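Local atomic coordinates of glycine betaine/carnitine/choline ABC transporter (Staphylococcus aureus subsp. aureus Mu50, PDB entry 3O66), a protein that probably serves as the substrate-binding component of an ABC importer for compatible solutes such as glycine betaine, carnitine or choline. Residues A[27-36]-A[237-248]. Residues are numbered along the deposited sequence; the frame is centred on the assembly and turned at random.
Sequences MLRLLIEHDT and LKTTINKLTGKI
Asp-35 turns its carboxylate back beside its own backbone N (chi1 -76°), and Thr-240 sets OG1 beside its N in the same way (chi1 -65°), which brings the two polar groups together across the contact. Thr-240 OG1 donates to Asp-35 OD2 at 2.7 Å, and OD2 accepts on its anti lone pair; Lys-243 NZ reaches OD1 of the same carboxylate at 2.8 Å, where OD1 accepts on its syn lone pair, closing a salt bridge. With each oxygen held by a different donor, the rotation of the carboxylate is fixed. Lys-243 NZ is shared with Asp-282, its strongest polar partner, and with the carbonyl of Tyr-280, and His-34 also bonds Asp-282, which ties the C-terminal tail to both segments. The lysine's positive charge and the threonine donor would probably favour the ionised form of Asp-35.

Next to this polar group the packing is aliphatic. Leu-31 and Leu-244 meet tip to tip, CD2 of the former lying 3.7 Å from CG of the latter, and Leu-31 CG runs past Thr-240 CG2 in the opposite direction at 3.8 Å. Leu-244 CD1 also rests against Leu-28 CD2 at 3.8 Å. The selenium of selenomethionine Met-27 touches Ile-248 CD1 at 3.9 Å, end against end. Near Thr-36, the side chains of Ile-32 and Leu-237 cross at about a right angle, with CG2 3.8 Å from CD2.

The short helix axes approach to 9.8 Å at 129°. Helices 19-35 and 236-242 pack side by side on the same face of one lobe's mixed sheet, consistent with the family's periplasmic-binding-protein-type fold: Leu-28 and Ile-32 lie on Ile-65 of strand 65-70, Ile-241 covers Ala-224 and Ala-226 of strand 222-227, and Met-27 packs on Phe-274 and Leu-275 of helix 267-277.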
loop_
_atom_site.group_PDB
_atom_site.type_symbol
_atom_site.label_atom_id
_atom_site.label_comp_id
_atom_site.label_asym_id
_atom_site.label_seq_id
_atom_site.Cartn_x
_atom_site.Cartn_y
_atom_site.Cartn_z
HETATM N N MSE A 27 1.321 -0.416 -14.688
HETATM C CA MSE A 27 2.767 -0.374 -14.810
HETATM C C MSE A 27 3.278 -1.765 -15.171
HETATM O O MSE A 27 4.090 -1.899 -16.095
HETATM C CB MSE A 27 3.390 0.166 -13.517
HETATM C CG MSE A 27 4.831 0.519 -13.586
HETATM SE SE MSE A 27 5.413 1.047 -11.774
HETATM C CE MSE A 27 4.467 2.749 -11.522
ATOM N N LEU A 28 2.729 -2.800 -14.518
ATOM C CA LEU A 28 3.078 -4.188 -14.869
ATOM C C LEU A 28 2.645 -4.499 -16.288
ATOM O O LEU A 28 3.388 -5.134 -17.038
ATOM C CB LEU A 28 2.439 -5.198 -13.902
ATOM C CG LEU A 28 3.051 -5.243 -12.498
ATOM C CD1 LEU A 28 2.173 -6.104 -11.593
ATOM C CD2 LEU A 28 4.481 -5.780 -12.524
ATOM N N ARG A 29 1.462 -4.023 -16.679
ATOM C CA ARG A 29 0.946 -4.327 -18.026
ATOM C C ARG A 29 1.897 -3.749 -19.083
ATOM O O ARG A 29 2.270 -4.434 -20.068
ATOM C CB ARG A 29 -0.483 -3.769 -18.219
ATOM C CG ARG A 29 -0.976 -3.843 -19.665
ATOM C CD ARG A 29 -2.354 -3.182 -19.803
ATOM N NE ARG A 29 -2.313 -1.720 -19.596
ATOM C CZ ARG A 29 -2.021 -0.829 -20.537
ATOM N NH1 ARG A 29 -1.743 -1.221 -21.777
ATOM N NH2 ARG A 29 -2.025 0.467 -20.242
ATOM N N LEU A 30 2.268 -2.484 -18.889
ATOM C CA LEU A 30 3.131 -1.798 -19.834
ATOM C C LEU A 30 4.541 -2.352 -19.834
ATOM O O LEU A 30 5.187 -2.422 -20.880
ATOM C CB LEU A 30 3.112 -0.270 -19.618
ATOM C CG LEU A 30 1.794 0.456 -19.921
ATOM C CD1 LEU A 30 1.753 1.810 -19.193
ATOM C CD2 LEU A 30 1.521 0.647 -21.456
ATOM N N LEU A 31 5.018 -2.759 -18.660
ATOM C CA LEU A 31 6.373 -3.257 -18.556
ATOM C C LEU A 31 6.457 -4.626 -19.225
ATOM O O LEU A 31 7.430 -4.909 -19.914
ATOM C CB LEU A 31 6.793 -3.331 -17.086
ATOM C CG LEU A 31 8.233 -3.707 -16.798
ATOM C CD1 LEU A 31 9.233 -2.793 -17.496
ATOM C CD2 LEU A 31 8.435 -3.701 -15.270
ATOM N N ILE A 32 5.432 -5.461 -19.045
ATOM C CA ILE A 32 5.378 -6.768 -19.724
ATOM C C ILE A 32 5.301 -6.577 -21.237
ATOM O O ILE A 32 6.037 -7.231 -21.991
ATOM C CB ILE A 32 4.230 -7.637 -19.196
ATOM C CG1 ILE A 32 4.546 -8.050 -17.738
ATOM C CG2 ILE A 32 3.978 -8.845 -20.113
ATOM C CD1 ILE A 32 3.314 -8.492 -16.958
ATOM N N GLU A 33 4.435 -5.671 -21.695
ATOM C CA GLU A 33 4.420 -5.362 -23.133
ATOM C C GLU A 33 5.813 -4.972 -23.611
ATOM O O GLU A 33 6.260 -5.405 -24.696
ATOM C CB GLU A 33 3.414 -4.265 -23.474
ATOM C CG GLU A 33 1.976 -4.719 -23.331
ATOM C CD GLU A 33 0.957 -3.626 -23.659
ATOM O OE1 GLU A 33 1.220 -2.818 -24.579
ATOM O OE2 GLU A 33 -0.113 -3.597 -22.993
ATOM N N HIS A 34 6.473 -4.116 -22.839
ATOM C CA HIS A 34 7.799 -3.607 -23.214
ATOM C C HIS A 34 8.834 -4.735 -23.282
ATOM O O HIS A 34 9.493 -4.916 -24.316
ATOM C CB HIS A 34 8.263 -2.487 -22.262
ATOM C CG HIS A 34 9.672 -2.013 -22.522
ATOM N ND1 HIS A 34 9.990 -1.118 -23.527
ATOM C CD2 HIS A 34 10.841 -2.324 -21.914
ATOM C CE1 HIS A 34 11.295 -0.889 -23.514
ATOM N NE2 HIS A 34 11.834 -1.612 -22.547
ATOM N N ASP A 35 8.970 -5.496 -22.194
ATOM C CA ASP A 35 9.984 -6.549 -22.152
ATOM C C ASP A 35 9.766 -7.669 -23.173
ATOM O O ASP A 35 10.742 -8.281 -23.623
ATOM C CB ASP A 35 10.088 -7.158 -20.757
ATOM C CG ASP A 35 10.828 -6.280 -19.787
ATOM O OD1 ASP A 35 11.259 -5.164 -20.144
ATOM O OD2 ASP A 35 10.995 -6.721 -18.643
ATOM N N THR A 36 8.507 -7.932 -23.531
ATOM C CA THR A 36 8.181 -9.024 -24.468
ATOM C C THR A 36 7.992 -8.524 -25.892
ATOM O O THR A 36 7.577 -9.270 -26.756
ATOM C CB THR A 36 6.923 -9.827 -24.031
ATOM O OG1 THR A 36 5.752 -9.002 -24.165
ATOM C CG2 THR A 36 7.060 -10.298 -22.563
ATOM N N LEU A 237 8.825 -13.567 -17.152
ATOM C CA LEU A 237 7.950 -12.643 -16.455
ATOM C C LEU A 237 8.417 -12.433 -15.037
ATOM O O LEU A 237 8.165 -11.380 -14.475
ATOM C CB LEU A 237 6.492 -13.096 -16.476
ATOM C CG LEU A 237 5.813 -13.141 -17.846
ATOM C CD1 LEU A 237 4.380 -13.639 -17.665
ATOM C CD2 LEU A 237 5.857 -11.767 -18.535
ATOM N N LYS A 238 9.066 -13.432 -14.443
ATOM C CA LYS A 238 9.560 -13.271 -13.076
ATOM C C LYS A 238 10.667 -12.212 -13.052
ATOM O O LYS A 238 10.724 -11.380 -12.147
ATOM C CB LYS A 238 10.094 -14.600 -12.556
ATOM C CG LYS A 238 10.534 -14.584 -11.103
ATOM C CD LYS A 238 10.841 -16.056 -10.700
ATOM C CE LYS A 238 11.676 -16.167 -9.448
ATOM N NZ LYS A 238 10.989 -15.510 -8.315
ATOM N N THR A 239 11.521 -12.233 -14.073
ATOM C CA THR A 239 12.560 -11.210 -14.246
ATOM C C THR A 239 11.932 -9.839 -14.478
ATOM O O THR A 239 12.359 -8.842 -13.873
ATOM C CB THR A 239 13.460 -11.563 -15.432
ATOM O OG1 THR A 239 14.097 -12.814 -15.169
ATOM C CG2 THR A 239 14.515 -10.507 -15.650
ATOM N N THR A 240 10.927 -9.799 -15.353
ATOM C CA THR A 240 10.163 -8.560 -15.594
ATOM C C THR A 240 9.568 -7.964 -14.315
ATOM O O THR A 240 9.835 -6.797 -13.956
ATOM C CB THR A 240 9.095 -8.778 -16.683
ATOM O OG1 THR A 240 9.761 -9.055 -17.931
ATOM C CG2 THR A 240 8.253 -7.541 -16.857
ATOM N N ILE A 241 8.769 -8.753 -13.602
ATOM C CA ILE A 241 8.138 -8.264 -12.375
ATOM C C ILE A 241 9.198 -7.799 -11.365
ATOM O O ILE A 241 9.056 -6.725 -10.780
ATOM C CB ILE A 241 7.174 -9.306 -11.790
ATOM C CG1 ILE A 241 6.011 -9.575 -12.783
ATOM C CG2 ILE A 241 6.667 -8.866 -10.385
ATOM C CD1 ILE A 241 5.277 -10.943 -12.581
ATOM N N ASN A 242 10.263 -8.577 -11.189
ATOM C CA ASN A 242 11.350 -8.191 -10.280
ATOM C C ASN A 242 12.054 -6.890 -10.636
ATOM O O ASN A 242 12.729 -6.324 -9.796
ATOM C CB ASN A 242 12.368 -9.321 -10.120
ATOM C CG ASN A 242 11.973 -10.317 -9.019
ATOM O OD1 ASN A 242 12.082 -11.533 -9.210
ATOM N ND2 ASN A 242 11.513 -9.805 -7.866
ATOM N N LYS A 243 11.887 -6.394 -11.857
ATOM C CA LYS A 243 12.471 -5.105 -12.205
ATOM C C LYS A 243 11.898 -3.999 -11.315
ATOM O O LYS A 243 12.555 -2.999 -11.090
ATOM C CB LYS A 243 12.162 -4.742 -13.651
ATOM C CG LYS A 243 13.045 -5.321 -14.722
ATOM C CD LYS A 243 12.444 -4.782 -16.054
ATOM C CE LYS A 243 13.490 -4.576 -17.085
ATOM N NZ LYS A 243 12.975 -3.892 -18.289
ATOM N N LEU A 244 10.661 -4.180 -10.824
ATOM C CA LEU A 244 10.018 -3.148 -10.013
ATOM C C LEU A 244 10.319 -3.268 -8.521
ATOM O O LEU A 244 9.936 -2.394 -7.761
ATOM C CB LEU A 244 8.496 -3.137 -10.255
ATOM C CG LEU A 244 8.069 -2.738 -11.704
ATOM C CD1 LEU A 244 6.551 -2.703 -11.836
ATOM C CD2 LEU A 244 8.618 -1.397 -12.082
ATOM N N THR A 245 10.985 -4.340 -8.104
ATOM C CA THR A 245 11.282 -4.562 -6.688
ATOM C C THR A 245 12.178 -3.442 -6.118
ATOM O O THR A 245 13.262 -3.195 -6.647
ATOM C CB THR A 245 11.959 -5.945 -6.502
ATOM O OG1 THR A 245 11.014 -6.970 -6.846
ATOM C CG2 THR A 245 12.457 -6.145 -5.054
ATOM N N GLY A 246 11.722 -2.779 -5.042
ATOM C CA GLY A 246 12.428 -1.630 -4.456
ATOM C C GLY A 246 12.319 -0.293 -5.188
ATOM O O GLY A 246 12.820 0.722 -4.697
ATOM N N LYS A 247 11.672 -0.255 -6.352
ATOM C CA LYS A 247 11.659 0.973 -7.180
ATOM C C LYS A 247 10.625 2.072 -6.844
ATOM O O LYS A 247 10.606 3.164 -7.473
ATOM C CB LYS A 247 11.601 0.638 -8.671
ATOM C CG LYS A 247 12.560 -0.458 -9.139
ATOM C CD LYS A 247 14.070 -0.082 -9.081
ATOM C CE LYS A 247 14.958 -1.357 -9.066
ATOM N NZ LYS A 247 14.969 -2.042 -10.433
ATOM N N ILE A 248 9.752 1.790 -5.879
ATOM C CA ILE A 248 8.761 2.765 -5.467
ATOM C C ILE A 248 8.800 2.932 -3.962
ATOM O O ILE A 248 8.256 2.080 -3.219
ATOM C CB ILE A 248 7.326 2.374 -5.942
ATOM C CG1 ILE A 248 7.330 1.967 -7.429
ATOM C CG2 ILE A 248 6.353 3.530 -5.699
ATOM C CD1 ILE A 248 5.974 1.558 -7.967
#